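Local coordinates for ATP-dependent DNA helicase PIF1 (Candida albicans, PDB 7OTJ), which probably couples ATP hydrolysis to 5'-3' unwinding of DNA, including G-quadruplexes, to maintain nuclear and mitochondrial genome stability, at residues Tyr261-Lys274 / Asp432-Leu444. Numbering follows the deposited sequence.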
loop_
_atom_site.group_PDB
_atom_site.type_symbol
_atom_site.label_atom_id
_atom_site.label_comp_id
_atom_site.label_asym_id
_atom_site.label_seq_id
_atom_site.Cartn_x
_atom_site.Cartn_y
_atom_site.Cartn_z
ATOM N N TYR A 261 -5.621 4.931 24.685
ATOM C CA TYR A 261 -6.967 4.924 24.129
ATOM C C TYR A 261 -7.334 3.483 23.807
ATOM O O TYR A 261 -6.826 2.909 22.839
ATOM C CB TYR A 261 -7.053 5.786 22.872
ATOM C CG TYR A 261 -7.009 7.272 23.106
ATOM C CD1 TYR A 261 -8.064 7.925 23.724
ATOM C CD2 TYR A 261 -5.926 8.030 22.675
ATOM C CE1 TYR A 261 -8.037 9.288 23.924
ATOM C CE2 TYR A 261 -5.892 9.395 22.870
ATOM C CZ TYR A 261 -6.951 10.018 23.497
ATOM O OH TYR A 261 -6.931 11.377 23.699
ATOM N N ASN A 262 -8.218 2.902 24.609
ATOM C CA ASN A 262 -8.724 1.566 24.340
ATOM C C ASN A 262 -9.895 1.641 23.372
ATOM O O ASN A 262 -10.729 2.548 23.455
ATOM C CB ASN A 262 -9.146 0.877 25.637
ATOM C CG ASN A 262 -7.971 0.600 26.557
ATOM O OD1 ASN A 262 -6.902 0.178 26.109
ATOM N ND2 ASN A 262 -8.163 0.841 27.851
ATOM N N SER A 263 -9.947 0.683 22.452
ATOM C CA SER A 263 -11.030 0.628 21.484
ATOM C C SER A 263 -12.265 -0.008 22.103
ATOM O O SER A 263 -12.176 -0.893 22.957
ATOM C CB SER A 263 -10.615 -0.178 20.251
ATOM O OG SER A 263 -10.432 -1.546 20.583
ATOM N N VAL A 264 -13.427 0.434 21.636
ATOM C CA VAL A 264 -14.700 -0.164 22.018
ATOM C C VAL A 264 -15.046 -1.193 20.950
ATOM O O VAL A 264 -15.321 -0.837 19.802
ATOM C CB VAL A 264 -15.806 0.887 22.156
ATOM C CG1 VAL A 264 -17.110 0.220 22.573
ATOM C CG2 VAL A 264 -15.392 1.962 23.153
ATOM N N ASP A 265 -15.003 -2.468 21.324
ATOM C CA ASP A 265 -15.203 -3.579 20.402
ATOM C C ASP A 265 -16.522 -4.269 20.722
ATOM O O ASP A 265 -16.705 -4.777 21.832
ATOM C CB ASP A 265 -14.039 -4.567 20.487
ATOM C CG ASP A 265 -12.763 -4.021 19.862
ATOM O OD1 ASP A 265 -12.795 -2.889 19.335
ATOM O OD2 ASP A 265 -11.729 -4.725 19.892
ATOM N N THR A 266 -17.436 -4.281 19.753
ATOM C CA THR A 266 -18.719 -4.954 19.885
ATOM C C THR A 266 -18.957 -5.826 18.658
ATOM O O THR A 266 -18.242 -5.737 17.655
ATOM C CB THR A 266 -19.866 -3.951 20.056
ATOM O OG1 THR A 266 -19.837 -3.001 18.982
ATOM C CG2 THR A 266 -19.731 -3.215 21.365
ATOM N N GLY A 267 -19.978 -6.677 18.740
ATOM C CA GLY A 267 -20.349 -7.498 17.604
ATOM C C GLY A 267 -21.276 -8.653 17.924
ATOM O O GLY A 267 -21.308 -9.144 19.057
ATOM N N ILE A 268 -22.036 -9.095 16.922
ATOM C CA ILE A 268 -22.990 -10.185 17.087
ATOM C C ILE A 268 -22.435 -11.515 16.586
ATOM O O ILE A 268 -23.164 -12.510 16.546
ATOM C CB ILE A 268 -24.325 -9.859 16.398
ATOM C CG1 ILE A 268 -24.118 -9.677 14.891
ATOM C CG2 ILE A 268 -24.970 -8.627 17.028
ATOM C CD1 ILE A 268 -25.378 -9.314 14.145
ATOM N N LEU A 269 -21.166 -11.558 16.208
ATOM C CA LEU A 269 -20.564 -12.830 15.849
ATOM C C LEU A 269 -20.149 -13.596 17.104
ATOM O O LEU A 269 -19.773 -12.994 18.111
ATOM C CB LEU A 269 -19.343 -12.623 14.963
ATOM C CG LEU A 269 -19.502 -12.182 13.513
ATOM C CD1 LEU A 269 -18.118 -12.199 12.870
ATOM C CD2 LEU A 269 -20.501 -13.060 12.739
ATOM N N PRO A 270 -20.218 -14.922 17.068
ATOM C CA PRO A 270 -19.735 -15.723 18.198
ATOM C C PRO A 270 -18.213 -15.726 18.260
ATOM O O PRO A 270 -17.520 -15.254 17.358
ATOM C CB PRO A 270 -20.292 -17.117 17.902
ATOM C CG PRO A 270 -20.394 -17.164 16.411
ATOM C CD PRO A 270 -20.736 -15.762 15.972
ATOM N N GLU A 271 -17.691 -16.240 19.373
ATOM C CA GLU A 271 -16.254 -16.445 19.467
ATOM C C GLU A 271 -15.884 -17.825 18.943
ATOM O O GLU A 271 -16.704 -18.750 18.955
ATOM C CB GLU A 271 -15.787 -16.298 20.920
ATOM C CG GLU A 271 -15.964 -14.910 21.532
ATOM C CD GLU A 271 -14.980 -13.874 21.001
ATOM O OE1 GLU A 271 -14.148 -14.207 20.133
ATOM O OE2 GLU A 271 -15.040 -12.714 21.462
ATOM N N PRO A 272 -14.630 -18.020 18.506
ATOM C CA PRO A 272 -13.520 -17.065 18.402
ATOM C C PRO A 272 -13.614 -16.165 17.165
ATOM O O PRO A 272 -12.745 -15.311 16.962
ATOM C CB PRO A 272 -12.298 -17.977 18.322
ATOM C CG PRO A 272 -12.806 -19.172 17.587
ATOM C CD PRO A 272 -14.253 -19.349 17.989
ATOM N N GLN A 273 -14.637 -16.397 16.334
ATOM C CA GLN A 273 -14.769 -15.668 15.073
ATOM C C GLN A 273 -14.676 -14.158 15.265
ATOM O O GLN A 273 -14.073 -13.458 14.442
ATOM C CB GLN A 273 -16.089 -16.037 14.393
ATOM C CG GLN A 273 -16.054 -17.360 13.640
ATOM C CD GLN A 273 -16.084 -18.567 14.555
ATOM O OE1 GLN A 273 -16.678 -18.531 15.633
ATOM N NE2 GLN A 273 -15.436 -19.647 14.130
ATOM N N LYS A 274 -15.269 -13.638 16.344
ATOM C CA LYS A 274 -15.252 -12.196 16.580
ATOM C C LYS A 274 -13.850 -11.706 16.918
ATOM O O LYS A 274 -13.421 -10.648 16.440
ATOM C CB LYS A 274 -16.224 -11.832 17.700
ATOM C CG LYS A 274 -16.527 -10.348 17.792
ATOM C CD LYS A 274 -17.403 -10.043 18.995
ATOM C CE LYS A 274 -16.645 -10.290 20.281
ATOM N NZ LYS A 274 -17.511 -10.107 21.471
ATOM N N ASP A 432 -26.472 -6.956 3.336
ATOM C CA ASP A 432 -27.693 -6.202 3.585
ATOM C C ASP A 432 -27.486 -5.001 4.495
ATOM O O ASP A 432 -28.357 -4.128 4.547
ATOM C CB ASP A 432 -28.767 -7.112 4.172
ATOM C CG ASP A 432 -29.470 -7.928 3.111
ATOM O OD1 ASP A 432 -29.481 -7.508 1.932
ATOM O OD2 ASP A 432 -30.014 -8.992 3.458
ATOM N N GLY A 433 -26.380 -4.938 5.227
ATOM C CA GLY A 433 -26.108 -3.794 6.080
ATOM C C GLY A 433 -26.042 -4.106 7.558
ATOM O O GLY A 433 -25.804 -3.186 8.354
ATOM N N THR A 434 -26.245 -5.353 7.970
ATOM C CA THR A 434 -26.206 -5.713 9.383
ATOM C C THR A 434 -24.752 -5.826 9.825
ATOM O O THR A 434 -24.008 -6.673 9.321
ATOM C CB THR A 434 -26.949 -7.028 9.616
ATOM O OG1 THR A 434 -28.324 -6.876 9.239
ATOM C CG2 THR A 434 -26.872 -7.438 11.073
ATOM N N VAL A 435 -24.345 -4.975 10.764
ATOM C CA VAL A 435 -22.955 -4.970 11.202
ATOM C C VAL A 435 -22.720 -6.192 12.080
ATOM O O VAL A 435 -23.449 -6.430 13.049
ATOM C CB VAL A 435 -22.617 -3.670 11.943
ATOM C CG1 VAL A 435 -23.762 -3.268 12.849
ATOM C CG2 VAL A 435 -21.343 -3.831 12.749
ATOM N N LEU A 436 -21.726 -6.998 11.713
ATOM C CA LEU A 436 -21.419 -8.212 12.457
ATOM C C LEU A 436 -20.352 -7.983 13.517
ATOM O O LEU A 436 -20.414 -8.589 14.594
ATOM C CB LEU A 436 -20.973 -9.316 11.492
ATOM C CG LEU A 436 -21.939 -9.660 10.343
ATOM C CD1 LEU A 436 -21.359 -10.724 9.426
ATOM C CD2 LEU A 436 -23.299 -10.104 10.864
ATOM N N VAL A 437 -19.402 -7.090 13.251
ATOM C CA VAL A 437 -18.357 -6.722 14.197
ATOM C C VAL A 437 -18.135 -5.221 14.073
ATOM O O VAL A 437 -18.163 -4.674 12.967
ATOM C CB VAL A 437 -17.047 -7.494 13.934
ATOM C CG1 VAL A 437 -15.950 -6.974 14.825
ATOM C CG2 VAL A 437 -17.239 -8.976 14.166
ATOM N N SER A 438 -17.957 -4.549 15.215
ATOM C CA SER A 438 -17.709 -3.114 15.245
ATOM C C SER A 438 -16.521 -2.792 16.145
ATOM O O SER A 438 -16.410 -3.321 17.256
ATOM C CB SER A 438 -18.950 -2.363 15.730
ATOM O OG SER A 438 -18.723 -0.966 15.754
ATOM N N ARG A 439 -15.658 -1.892 15.677
ATOM C CA ARG A 439 -14.580 -1.347 16.493
ATOM C C ARG A 439 -14.567 0.163 16.344
ATOM O O ARG A 439 -14.514 0.681 15.223
ATOM C CB ARG A 439 -13.203 -1.905 16.111
ATOM C CG ARG A 439 -12.058 -1.085 16.718
ATOM C CD ARG A 439 -10.701 -1.743 16.558
ATOM N NE ARG A 439 -10.571 -2.924 17.400
ATOM C CZ ARG A 439 -9.575 -3.795 17.320
ATOM N NH1 ARG A 439 -8.579 -3.627 16.461
ATOM N NH2 ARG A 439 -9.585 -4.865 18.111
ATOM N N ILE A 440 -14.597 0.865 17.472
ATOM C CA ILE A 440 -14.554 2.319 17.499
ATOM C C ILE A 440 -13.208 2.716 18.080
ATOM O O ILE A 440 -12.850 2.300 19.189
ATOM C CB ILE A 440 -15.718 2.908 18.311
ATOM C CG1 ILE A 440 -17.055 2.492 17.686
ATOM C CG2 ILE A 440 -15.602 4.424 18.385
ATOM C CD1 ILE A 440 -18.273 2.987 18.434
ATOM N N GLN A 441 -12.455 3.502 17.316
ATOM C CA GLN A 441 -11.118 3.926 17.699
ATOM C C GLN A 441 -10.783 5.176 16.902
ATOM O O GLN A 441 -11.355 5.423 15.838
ATOM C CB GLN A 441 -10.092 2.816 17.436
ATOM C CG GLN A 441 -8.649 3.156 17.802
ATOM C CD GLN A 441 -8.447 3.316 19.295
ATOM O OE1 GLN A 441 -8.757 4.362 19.870
ATOM N NE2 GLN A 441 -7.927 2.274 19.934
ATOM N N PHE A 442 -9.860 5.965 17.430
ATOM C CA PHE A 442 -9.317 7.063 16.653
ATOM C C PHE A 442 -8.548 6.508 15.458
ATOM O O PHE A 442 -7.834 5.508 15.588
ATOM C CB PHE A 442 -8.405 7.933 17.514
ATOM C CG PHE A 442 -9.109 8.570 18.674
ATOM C CD1 PHE A 442 -9.719 9.805 18.537
ATOM C CD2 PHE A 442 -9.181 7.925 19.896
ATOM C CE1 PHE A 442 -10.376 10.388 19.596
ATOM C CE2 PHE A 442 -9.838 8.503 20.961
ATOM C CZ PHE A 442 -10.435 9.738 20.812
ATOM N N PRO A 443 -8.679 7.119 14.285
ATOM C CA PRO A 443 -8.018 6.586 13.080
ATOM C C PRO A 443 -6.536 6.938 13.018
ATOM O O PRO A 443 -6.066 7.611 12.095
ATOM C CB PRO A 443 -8.825 7.242 11.954
ATOM C CG PRO A 443 -9.229 8.553 12.531
ATOM C CD PRO A 443 -9.522 8.288 13.983
ATOM N N LEU A 444 -5.772 6.445 13.992
ATOM C CA LEU A 444 -4.357 6.771 14.087
ATOM C C LEU A 444 -3.564 5.543 14.503
ATOM O O LEU A 444 -4.050 4.706 15.269
ATOM C CB LEU A 444 -4.107 7.904 15.096
ATOM C CG LEU A 444 -4.768 9.262 14.848
ATOM C CD1 LEU A 444 -4.572 10.175 16.049
ATOM C CD2 LEU A 444 -4.219 9.907 13.587
HETATM O O HOH W 1 -10.989 4.401 21.703
#
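V264–G267 and V437–I440 pair as antiparallel strands, their axes 4.5 Å apart at 167°, with V264–I440 and T266–S438 as hydrogen-bonded pairs and D265–R439 and G267–V437 as non-hydrogen-bonded ones. On the face bearing D265 and R439, the guanidinium grips the carboxylate side-on: R439 NE meets D265 OD1 at 2.9 Å and R439 NH2 meets D265 OD2 at 2.8 Å, both on the syn side. The two planes lie 19° apart, and a turn about the CG–CD bond of R439 brings the guanidinium edge alongside the carboxylate. S263 OG reaches D265 OD1 from the opposite face of the carboxylate, while R439 NH1 bonds A283 O, which should limit rotation of both groups. Beyond the ladder, a turn about the CB–CG bond (chi2 67°) brings the Q441 amide to Y261 O, NE2 donating at 3.2 Å from above the carbonyl plane; NE2 also bonds P284 O. A water joins Q441 OE1 to N262 O. F442 turns its edge to a face of Y261, ring centroids 4.5 Å apart. At the other end, L269 CD1 packs on V437 CG2 at 3.6 Å. The pairing belongs to an antiparallel sheet, separate from the chain's two parallel ones, that probably includes the SH3-like 2B domain; strand 259-267 also pairs with 286-289 and strand 435-446 with 424-429, while helix 273-279 covers the D265–R439 face through L278.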